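Local coordinates for protein tyrosine--tRNA ligase, mitochondrial (Coccidioides posadasii, PDB 5IJX) that probably attaches L-tyrosine to its cognate mitochondrial tRNA at the expense of ATP, this piece being the catalytic part of a longer synthetase chain, at residues K59-R63 against K64-F68; L189-G192 against P193-R197. All blocks are in the same frame, centred on the assembly; numbering follows the deposited sequence.

Overall arrangement
From the N terminus the chain first reaches contact 1, where helix 54-63 ends and the backbone turns at 64-66 into strand 67-72, a central strand of the sheet. Contact 2 comes more than a hundred residues later, where the chain leads into the short helix 191-195 and out again toward helix 198-205. Each is a local turn of continuous chain; contact 1 closes before contact 2 opens, so they neither nest nor cross. The centres of contacts 1 and 2 lie about 31 Å apart. Contact 1 joins a helix to the core sheet of the nucleotide-binding fold; contact 2 lies at the boundary with the second subunit. The side chains of F68 and M194 lie about 12 and 13 Å from a bound tyrosine.

Contact 1: K59-R63 against K64-F68; sequences KLITR and KRVGF
The ring of F68 meets I61 at its edge: the methyl CD1 of I61 lies near the ring plane, 3.7 Å from F68 CZ, and the two side chains cross at about a right angle. L98, V235 and V237 of strand 233-239, and L90 and A93 of helix 84-95 also touch the F68 side chain, so a large aromatic group suits this buried place. I61 reaches it through an extended outer bond (chi2 176°), which carries CD1 out from the helix.

On the neighbouring residue, the branched end of L60 packs against V66, with L60 CD1 3.7 Å from V66 CG1. These are buried positions, where the branched apolar chains of L60 and I61 from the helix meet V66 and F68 from the outgoing chain. L60 CD1 also lies 3.9 Å from CD of K64. The lysine thus lends its aliphatic chain to the apolar cluster, while its long extended reach delivers NZ to Q234 and to the carbonyl of L275.

At the helix end, K64 N gives a weak, bent bond to L60 O (2.8 Å, 116°). K64 then leaves helical geometry, and R65 forms the centre of an inverse gamma turn. This is a helix-to-strand connection of the Rossmann-like synthetase core, bringing the chain into the strand that leads to the tyrosine pocket at Y69.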
loop_
_atom_site.group_PDB
_atom_site.type_symbol
_atom_site.label_atom_id
_atom_site.label_comp_id
_atom_site.label_asym_id
_atom_site.label_seq_id
_atom_site.Cartn_x
_atom_site.Cartn_y
_atom_site.Cartn_z
ATOM N N LYS A 59 30.954 12.831 10.534
ATOM C CA LYS A 59 30.556 13.976 11.344
ATOM C C LYS A 59 29.348 13.642 12.211
ATOM O O LYS A 59 29.331 13.931 13.413
ATOM C CB LYS A 59 30.253 15.163 10.429
ATOM C CG LYS A 59 29.986 16.474 11.146
ATOM C CD LYS A 59 29.843 17.617 10.145
ATOM C CE LYS A 59 28.390 17.930 9.853
ATOM N NZ LYS A 59 28.223 18.743 8.612
ATOM N N LEU A 60 28.321 13.036 11.612
ATOM C CA LEU A 60 27.119 12.679 12.357
ATOM C C LEU A 60 27.462 11.805 13.556
ATOM O O LEU A 60 27.123 12.129 14.699
ATOM C CB LEU A 60 26.132 11.960 11.437
ATOM C CG LEU A 60 24.889 11.374 12.115
ATOM C CD1 LEU A 60 23.962 12.481 12.595
ATOM C CD2 LEU A 60 24.163 10.432 11.175
ATOM N N ILE A 61 28.133 10.678 13.306
ATOM C CA ILE A 61 28.425 9.734 14.379
ATOM C C ILE A 61 29.281 10.396 15.449
ATOM O O ILE A 61 29.077 10.183 16.650
ATOM C CB ILE A 61 29.101 8.474 13.806
ATOM C CG1 ILE A 61 28.197 7.825 12.750
ATOM C CG2 ILE A 61 29.416 7.487 14.920
ATOM C CD1 ILE A 61 28.808 6.623 12.055
ATOM N N THR A 62 30.252 11.210 15.033
ATOM C CA THR A 62 31.128 11.859 16.004
ATOM C C THR A 62 30.354 12.840 16.880
ATOM O O THR A 62 30.595 12.925 18.091
ATOM C CB THR A 62 32.269 12.569 15.276
ATOM O OG1 THR A 62 33.035 11.609 14.538
ATOM C CG2 THR A 62 33.180 13.281 16.261
ATOM N N ARG A 63 29.419 13.583 16.290
ATOM C CA ARG A 63 28.704 14.635 17.001
ATOM C C ARG A 63 27.428 14.158 17.689
ATOM O O ARG A 63 26.864 14.910 18.491
ATOM C CB ARG A 63 28.326 15.766 16.038
ATOM C CG ARG A 63 29.448 16.722 15.676
ATOM C CD ARG A 63 28.891 18.128 15.507
ATOM N NE ARG A 63 29.761 18.994 14.718
ATOM C CZ ARG A 63 29.337 20.043 14.017
ATOM N NH1 ARG A 63 28.047 20.357 13.990
ATOM N NH2 ARG A 63 30.201 20.776 13.332
ATOM N N LYS A 64 26.954 12.948 17.404
ATOM C CA LYS A 64 25.610 12.565 17.812
ATOM C C LYS A 64 25.560 11.076 18.121
ATOM O O LYS A 64 26.054 10.260 17.338
ATOM C CB LYS A 64 24.605 12.917 16.711
ATOM C CG LYS A 64 23.154 12.829 17.125
ATOM C CD LYS A 64 22.263 13.361 16.017
ATOM C CE LYS A 64 20.811 13.452 16.452
ATOM N NZ LYS A 64 19.971 14.121 15.420
ATOM N N ARG A 65 24.955 10.734 19.261
ATOM C CA ARG A 65 24.784 9.340 19.674
ATOM C C ARG A 65 23.593 8.759 18.913
ATOM O O ARG A 65 22.483 8.619 19.431
ATOM C CB ARG A 65 24.586 9.253 21.182
ATOM C CG ARG A 65 24.714 7.847 21.758
ATOM C CD ARG A 65 24.310 7.812 23.228
ATOM N NE ARG A 65 25.219 8.579 24.081
ATOM C CZ ARG A 65 26.237 8.064 24.768
ATOM N NH1 ARG A 65 26.502 6.764 24.719
ATOM N NH2 ARG A 65 26.997 8.854 25.515
ATOM N N VAL A 66 23.839 8.409 17.649
ATOM C CA VAL A 66 22.781 7.975 16.741
ATOM C C VAL A 66 22.572 6.470 16.851
ATOM O O VAL A 66 23.259 5.788 17.621
ATOM C CB VAL A 66 23.097 8.372 15.288
ATOM C CG1 VAL A 66 23.167 9.887 15.153
ATOM C CG2 VAL A 66 24.394 7.724 14.815
ATOM N N GLY A 67 21.628 5.946 16.073
ATOM C CA GLY A 67 21.300 4.534 16.098
ATOM C C GLY A 67 21.536 3.881 14.750
ATOM O O GLY A 67 21.436 4.523 13.703
ATOM N N PHE A 68 21.850 2.588 14.788
ATOM C CA PHE A 68 22.090 1.781 13.601
ATOM C C PHE A 68 21.105 0.621 13.587
ATOM O O PHE A 68 20.623 0.189 14.639
ATOM C CB PHE A 68 23.530 1.235 13.575
ATOM C CG PHE A 68 24.593 2.300 13.650
ATOM C CD1 PHE A 68 25.455 2.510 12.587
ATOM C CD2 PHE A 68 24.735 3.083 14.783
ATOM C CE1 PHE A 68 26.433 3.486 12.652
ATOM C CE2 PHE A 68 25.708 4.060 14.851
ATOM C CZ PHE A 68 26.559 4.262 13.785
#

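Contact 2: L189-G192 against P193-R197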
loop_
_atom_site.group_PDB
_atom_site.type_symbol
_atom_site.label_atom_id
_atom_site.label_comp_id
_atom_site.label_asym_id
_atom_site.label_seq_id
_atom_site.Cartn_x
_atom_site.Cartn_y
_atom_site.Cartn_z
ATOM N N LEU A 189 7.309 9.562 -3.678
ATOM C CA LEU A 189 7.983 8.669 -4.608
ATOM C C LEU A 189 7.493 8.914 -6.029
ATOM O O LEU A 189 6.306 9.149 -6.263
ATOM C CB LEU A 189 7.736 7.217 -4.209
ATOM C CG LEU A 189 8.191 6.854 -2.798
ATOM C CD1 LEU A 189 7.744 5.446 -2.441
ATOM C CD2 LEU A 189 9.699 6.987 -2.681
ATOM N N ARG A 190 8.421 8.861 -6.982
ATOM C CA ARG A 190 8.108 9.003 -8.396
ATOM C C ARG A 190 8.263 7.655 -9.089
ATOM O O ARG A 190 9.195 6.900 -8.797
ATOM C CB ARG A 190 9.013 10.041 -9.062
ATOM C CG ARG A 190 9.050 11.386 -8.345
ATOM C CD ARG A 190 7.671 12.025 -8.245
ATOM N NE ARG A 190 7.087 12.288 -9.557
ATOM C CZ ARG A 190 5.893 12.842 -9.751
ATOM N NH1 ARG A 190 5.139 13.195 -8.715
ATOM N NH2 ARG A 190 5.446 13.041 -10.983
ATOM N N LEU A 191 7.348 7.364 -10.014
ATOM C CA LEU A 191 7.303 6.040 -10.623
ATOM C C LEU A 191 8.521 5.790 -11.506
ATOM O O LEU A 191 9.175 4.747 -11.391
ATOM C CB LEU A 191 6.011 5.886 -11.428
ATOM C CG LEU A 191 5.824 4.564 -12.171
ATOM C CD1 LEU A 191 5.695 3.408 -11.191
ATOM C CD2 LEU A 191 4.611 4.638 -13.088
ATOM N N GLY A 192 8.836 6.732 -12.396
ATOM C CA GLY A 192 9.918 6.571 -13.341
ATOM C C GLY A 192 11.194 6.059 -12.705
ATOM O O GLY A 192 11.726 5.002 -13.072
ATOM N N PRO A 193 11.716 6.809 -11.733
ATOM C CA PRO A 193 12.936 6.361 -11.040
ATOM C C PRO A 193 12.872 4.921 -10.558
ATOM O O PRO A 193 13.839 4.169 -10.732
ATOM C CB PRO A 193 13.045 7.348 -9.871
ATOM C CG PRO A 193 12.381 8.593 -10.374
ATOM C CD PRO A 193 11.267 8.136 -11.274
HETATM N N MSE A 194 11.759 4.511 -9.962
HETATM C CA MSE A 194 11.620 3.144 -9.474
HETATM C C MSE A 194 11.636 2.137 -10.619
HETATM O O MSE A 194 12.280 1.091 -10.524
HETATM C CB MSE A 194 10.333 2.993 -8.674
HETATM C CG MSE A 194 10.389 3.667 -7.327
HETATM SE SE MSE A 194 8.913 3.103 -6.211
HETATM C CE MSE A 194 9.544 1.324 -5.714
ATOM N N LEU A 195 10.919 2.450 -11.698
ATOM C CA LEU A 195 10.993 1.618 -12.891
ATOM C C LEU A 195 12.391 1.596 -13.490
ATOM O O LEU A 195 12.663 0.754 -14.355
ATOM C CB LEU A 195 9.991 2.105 -13.941
ATOM C CG LEU A 195 8.511 1.957 -13.585
ATOM C CD1 LEU A 195 7.645 2.447 -14.739
ATOM C CD2 LEU A 195 8.165 0.513 -13.228
ATOM N N GLY A 196 13.275 2.501 -13.065
ATOM C CA GLY A 196 14.665 2.448 -13.477
ATOM C C GLY A 196 15.526 1.473 -12.702
ATOM O O GLY A 196 16.651 1.194 -13.128
ATOM N N ARG A 197 15.028 0.948 -11.584
ATOM C CA ARG A 197 15.794 0.003 -10.783
ATOM C C ARG A 197 16.242 -1.181 -11.633
ATOM O O ARG A 197 15.564 -1.590 -12.580
ATOM C CB ARG A 197 14.952 -0.478 -9.600
ATOM C CG ARG A 197 15.669 -1.416 -8.641
ATOM C CD ARG A 197 16.796 -0.717 -7.892
ATOM N NE ARG A 197 17.587 -1.661 -7.108
ATOM C CZ ARG A 197 17.283 -2.058 -5.875
ATOM N NH1 ARG A 197 16.198 -1.594 -5.266
ATOM N NH2 ARG A 197 18.068 -2.924 -5.249
#
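The carbonyl oxygen of L191 receives the backbone N-H of L195 at 2.9 Å, a nearly straight bond (171°) that makes a regular helical turn. On the next residue, G192 O accepts the N-H of G196 at 2.9 Å, but that bond is weak and bent. G196 N also bonds to P193 O, and R197 N to M194 O, so three-residue bonds appear beside the four-residue ones toward G196 and R197.

L191 and L195, a turn apart, lay their branched ends together, with CG of L191 3.8 Å from CD1 of L195. The two arrive by different torsions: CG of L191 lies opposite its backbone N (chi1 178°), whereas CG of L195 lies opposite its carbonyl carbon (chi1 -66°). Leucine suits both places, since its two methyls offer a broad apolar surface.

At the start, R190 occupies the N-cap position. R190 CB touches CD and CG of P193, at 3.7 Å and 3.9 Å, while its NH2 makes a weak hydrogen bond to E208 O of the second subunit. Proline fits this first turn because it has no N-H to offer and its ring holds phi near helical values.

Around this short helix, the selenomethionine M194 meets P218 and I219 of helix 217-229 and F248 of helix 243-259, a buried place that suits its long, flexible apolar chain. L191, M194 and L195 all touch F215 of helix 212-215. The second subunit also packs here: L195 meets L195 of that subunit, M194 its I212 and R190 its M210, and its backbone hydrogen-bonds with L189 and L191. Helix 191-195 therefore forms part of the subunit interface, packed against helices 212-215, 217-229 and 243-259 of its own chain.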